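Local coordinates for protein Rd1NTF2_04 (PDB 6W3G) that is a computationally designed NTF2-like protein with a long curved sheet, apparently made to explore diverse pocket structures, with no established natural activity, at residues 82-87 / 99-104. Residues are numbered along the deposited sequence; the frame is centred on the assembly and turned at random. Where two conformers were deposited one is given.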
ATOM      1  N   SER A  82      11.882   1.075   2.644  1.00 17.78           N
ATOM      2  CA  SER A  82      10.895   1.950   3.258  1.00 21.01           C
ATOM      3  C   SER A  82      10.324   2.850   2.180  1.00 17.90           C
ATOM      4  O   SER A  82      11.084   3.459   1.420  1.00 17.87           O
ATOM      5  CB  SER A  82      11.510   2.797   4.372  1.00 33.34           C
ATOM      6  OG  SER A  82      10.522   3.655   4.924  1.00 37.41           O
ATOM      7  N   ILE A  83       8.999   2.910   2.095  1.00 17.68           N
ATOM      8  CA  ILE A  83       8.322   3.735   1.099  1.00 21.15           C
ATOM      9  C   ILE A  83       7.331   4.632   1.816  1.00 20.93           C
ATOM     10  O   ILE A  83       6.500   4.149   2.587  1.00 21.08           O
ATOM     11  CB  ILE A  83       7.612   2.881   0.035  1.00 20.62           C
ATOM     12  CG1 ILE A  83       8.647   2.079  -0.736  1.00 23.55           C
ATOM     13  CG2 ILE A  83       6.787   3.788  -0.903  1.00 23.98           C
ATOM     14  CD1 ILE A  83       8.079   1.119  -1.751  1.00 27.65           C
ATOM     15  N   VAL A  84       7.439   5.942   1.584  1.00 17.44           N
ATOM     16  CA  VAL A  84       6.468   6.912   2.051  1.00 21.64           C
ATOM     17  C   VAL A  84       5.661   7.322   0.835  1.00 19.19           C
ATOM     18  O   VAL A  84       6.242   7.691  -0.197  1.00 21.29           O
ATOM     19  CB  VAL A  84       7.131   8.141   2.693  1.00 22.12           C
ATOM     20  CG1 VAL A  84       6.067   9.135   3.097  1.00 25.55           C
ATOM     21  CG2 VAL A  84       7.950   7.743   3.883  1.00 20.41           C
ATOM     22  N   PHE A  85       4.340   7.217   0.932  1.00 18.86           N
ATOM     23  CA  PHE A  85       3.480   7.622  -0.168  1.00 19.35           C
ATOM     24  C   PHE A  85       2.287   8.392   0.377  1.00 19.43           C
ATOM     25  O   PHE A  85       1.885   8.232   1.532  1.00 20.14           O
ATOM     26  CB  PHE A  85       3.054   6.427  -1.027  1.00 23.32           C
ATOM     27  CG  PHE A  85       2.237   5.383  -0.319  1.00 20.04           C
ATOM     28  CD1 PHE A  85       0.849   5.408  -0.385  1.00 21.79           C
ATOM     29  CD2 PHE A  85       2.849   4.342   0.366  1.00 22.22           C
ATOM     30  CE1 PHE A  85       0.088   4.449   0.230  1.00 27.69           C
ATOM     31  CE2 PHE A  85       2.083   3.373   0.990  1.00 22.90           C
ATOM     32  CZ  PHE A  85       0.705   3.417   0.915  1.00 29.72           C
ATOM     33  N   THR A  86       1.771   9.285  -0.444  1.00 21.18           N
ATOM     34  CA  THR A  86       0.554  10.006  -0.109  1.00 19.87           C
ATOM     35  C   THR A  86      -0.567   9.522  -1.012  1.00 23.45           C
ATOM     36  O   THR A  86      -0.345   9.123  -2.161  1.00 22.91           O
ATOM     37  CB  THR A  86       0.758  11.508  -0.211  1.00 26.91           C
ATOM     38  OG1 THR A  86       1.439  11.819  -1.419  1.00 35.07           O
ATOM     39  CG2 THR A  86       1.583  11.993   0.940  1.00 25.07           C
ATOM     40  N   VAL A  87      -1.778   9.539  -0.479  1.00 25.16           N
ATOM     41  CA  VAL A  87      -2.952   9.092  -1.216  1.00 23.76           C
ATOM     42  C   VAL A  87      -3.982  10.209  -1.149  1.00 22.88           C
ATOM     43  O   VAL A  87      -4.292  10.695  -0.060  1.00 25.40           O
ATOM     44  CB  VAL A  87      -3.519   7.782  -0.641  1.00 24.05           C
ATOM     45  CG1 VAL A  87      -4.656   7.268  -1.516  1.00 28.41           C
ATOM     46  CG2 VAL A  87      -2.422   6.727  -0.539  1.00 23.60           C
ATOM     47  N   ARG A  99      -1.246  10.160   4.271  0.68 19.81           N
ATOM     48  CA  ARG A  99       0.137   9.753   4.081  0.68 20.43           C
ATOM     49  C   ARG A  99       0.323   8.401   4.747  0.68 18.48           C
ATOM     50  O   ARG A  99      -0.208   8.158   5.833  0.68 19.46           O
ATOM     51  CB  ARG A  99       1.108  10.775   4.667  0.68 20.98           C
ATOM     52  CG  ARG A  99       2.553  10.319   4.694  0.68 25.15           C
ATOM     53  CD  ARG A  99       3.392  11.339   5.437  0.68 28.33           C
ATOM     54  NE  ARG A  99       3.750  12.455   4.578  0.68 30.57           N
ATOM     55  CZ  ARG A  99       3.922  13.708   5.001  0.68 32.84           C
ATOM     56  NH1 ARG A  99       3.755  14.027   6.279  0.68 30.31           N
ATOM     57  NH2 ARG A  99       4.255  14.648   4.135  0.68 30.27           N
ATOM     58  N   TYR A 100       1.033   7.520   4.058  1.00 17.51           N
ATOM     59  CA  TYR A 100       1.314   6.188   4.551  1.00 16.68           C
ATOM     60  C   TYR A 100       2.813   5.937   4.538  1.00 17.40           C
ATOM     61  O   TYR A 100       3.552   6.460   3.688  1.00 17.53           O
ATOM     62  CB  TYR A 100       0.646   5.107   3.712  1.00 17.57           C
ATOM     63  CG  TYR A 100      -0.825   4.972   3.952  1.00 24.42           C
ATOM     64  CD1 TYR A 100      -1.727   5.797   3.319  1.00 28.51           C
ATOM     65  CD2 TYR A 100      -1.307   4.009   4.829  1.00 32.06           C
ATOM     66  CE1 TYR A 100      -3.097   5.667   3.551  1.00 31.32           C
ATOM     67  CE2 TYR A 100      -2.650   3.863   5.062  1.00 37.23           C
ATOM     68  CZ  TYR A 100      -3.542   4.697   4.429  1.00 39.45           C
ATOM     69  OH  TYR A 100      -4.891   4.548   4.674  1.00 53.23           O
ATOM     70  N   VAL A 101       3.246   5.079   5.463  1.00 17.09           N
ATOM     71  CA  VAL A 101       4.605   4.581   5.508  1.00 18.08           C
ATOM     72  C   VAL A 101       4.532   3.072   5.383  1.00 18.73           C
ATOM     73  O   VAL A 101       3.731   2.423   6.068  1.00 20.49           O
ATOM     74  CB  VAL A 101       5.324   4.994   6.805  1.00 22.62           C
ATOM     75  CG1 VAL A 101       6.730   4.434   6.807  1.00 28.07           C
ATOM     76  CG2 VAL A 101       5.372   6.519   6.922  1.00 23.55           C
ATOM     77  N   MET A 102       5.374   2.511   4.535  0.53 19.40           N
ATOM     78  CA  MET A 102       5.357   1.083   4.256  0.53 18.44           C
ATOM     79  C   MET A 102       6.746   0.506   4.425  0.53 18.09           C
ATOM     80  O   MET A 102       7.720   1.053   3.897  0.53 17.43           O
ATOM     81  CB  MET A 102       4.854   0.830   2.841  0.53 22.99           C
ATOM     82  CG  MET A 102       4.305  -0.546   2.637  0.53 28.48           C
ATOM     83  SD  MET A 102       3.347  -0.553   1.127  0.53 30.12           S
ATOM     84  CE  MET A 102       4.671  -0.455  -0.071  0.53 32.16           C
ATOM     85  N   VAL A 103       6.830  -0.609   5.150  1.00 17.67           N
ATOM     86  CA  VAL A 103       8.077  -1.331   5.349  1.00 17.64           C
ATOM     87  C   VAL A 103       7.947  -2.649   4.614  1.00 18.86           C
ATOM     88  O   VAL A 103       6.979  -3.395   4.833  1.00 20.11           O
ATOM     89  CB  VAL A 103       8.392  -1.540   6.833  1.00 23.02           C
ATOM     90  CG1 VAL A 103       9.640  -2.419   6.978  1.00 24.49           C
ATOM     91  CG2 VAL A 103       8.597  -0.174   7.469  1.00 28.18           C
ATOM     92  N   ALA A 104       8.879  -2.892   3.709  1.00 20.86           N
ATOM     93  CA  ALA A 104       8.999  -4.152   2.998  1.00 19.95           C
ATOM     94  C   ALA A 104      10.392  -4.712   3.237  1.00 19.76           C
ATOM     95  O   ALA A 104      11.363  -3.975   3.480  1.00 21.16           O
ATOM     96  CB  ALA A 104       8.733  -3.965   1.497  1.00 21.36           C
TER
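Ile83 and Met102 exchange two backbone hydrogen bonds, Ile83 N to Met102 O and, at 2.8 Å, Met102 N to Ile83 O, and Phe85 and Tyr100 repeat the exchange two residues on. There Tyr100 N reaches Phe85 O at 2.8 Å, almost straight at 175°, while Phe85 N approaches Tyr100 O tilted out of the carbonyl plane. All four carbonyl oxygens also receive a CA-H contact, as from Val84 CA to Tyr100 O at 3.4 Å. Ser82, Val84 and Thr86, which belong to non-hydrogen-bonded pairs here, direct their backbone polar groups to strand 66-77, bonding with Thr75, with Asp72 and His73, and with Arg70. Thr86 OG1 finds its partner there too, in the carboxylate of Asp72.

On the buried face, Phe85 CG sits between its backbone N and carbonyl carbon (chi1 62°), which swings the ring across the neighbouring strand. One ring face thereby lies against Tyr100 CB, 3.6 Å from the Phe85 ring centroid and 24° off the normal, a CH-pi contact. The two rings are nearly parallel but slid apart with little overlap. In the modelled conformer, one of two, Met102 SD lies oblique to the Phe85 ring, nearest CE2, a Met-aromatic contact; Phe18 of helix 11-24 packs against the same ring. Replacing Phe85 with an alanine would probably open a gap over Tyr100 CB and take away the ring that Phe18 packs against. On the other face, Val84 CG2 touches Val101 CG2 at 4.2 Å.

The segments are paired arms of the antiparallel beta hairpin formed by strands 80-91 and 94-106, within the curved sheet that packs on helices in the NTF2-like fold.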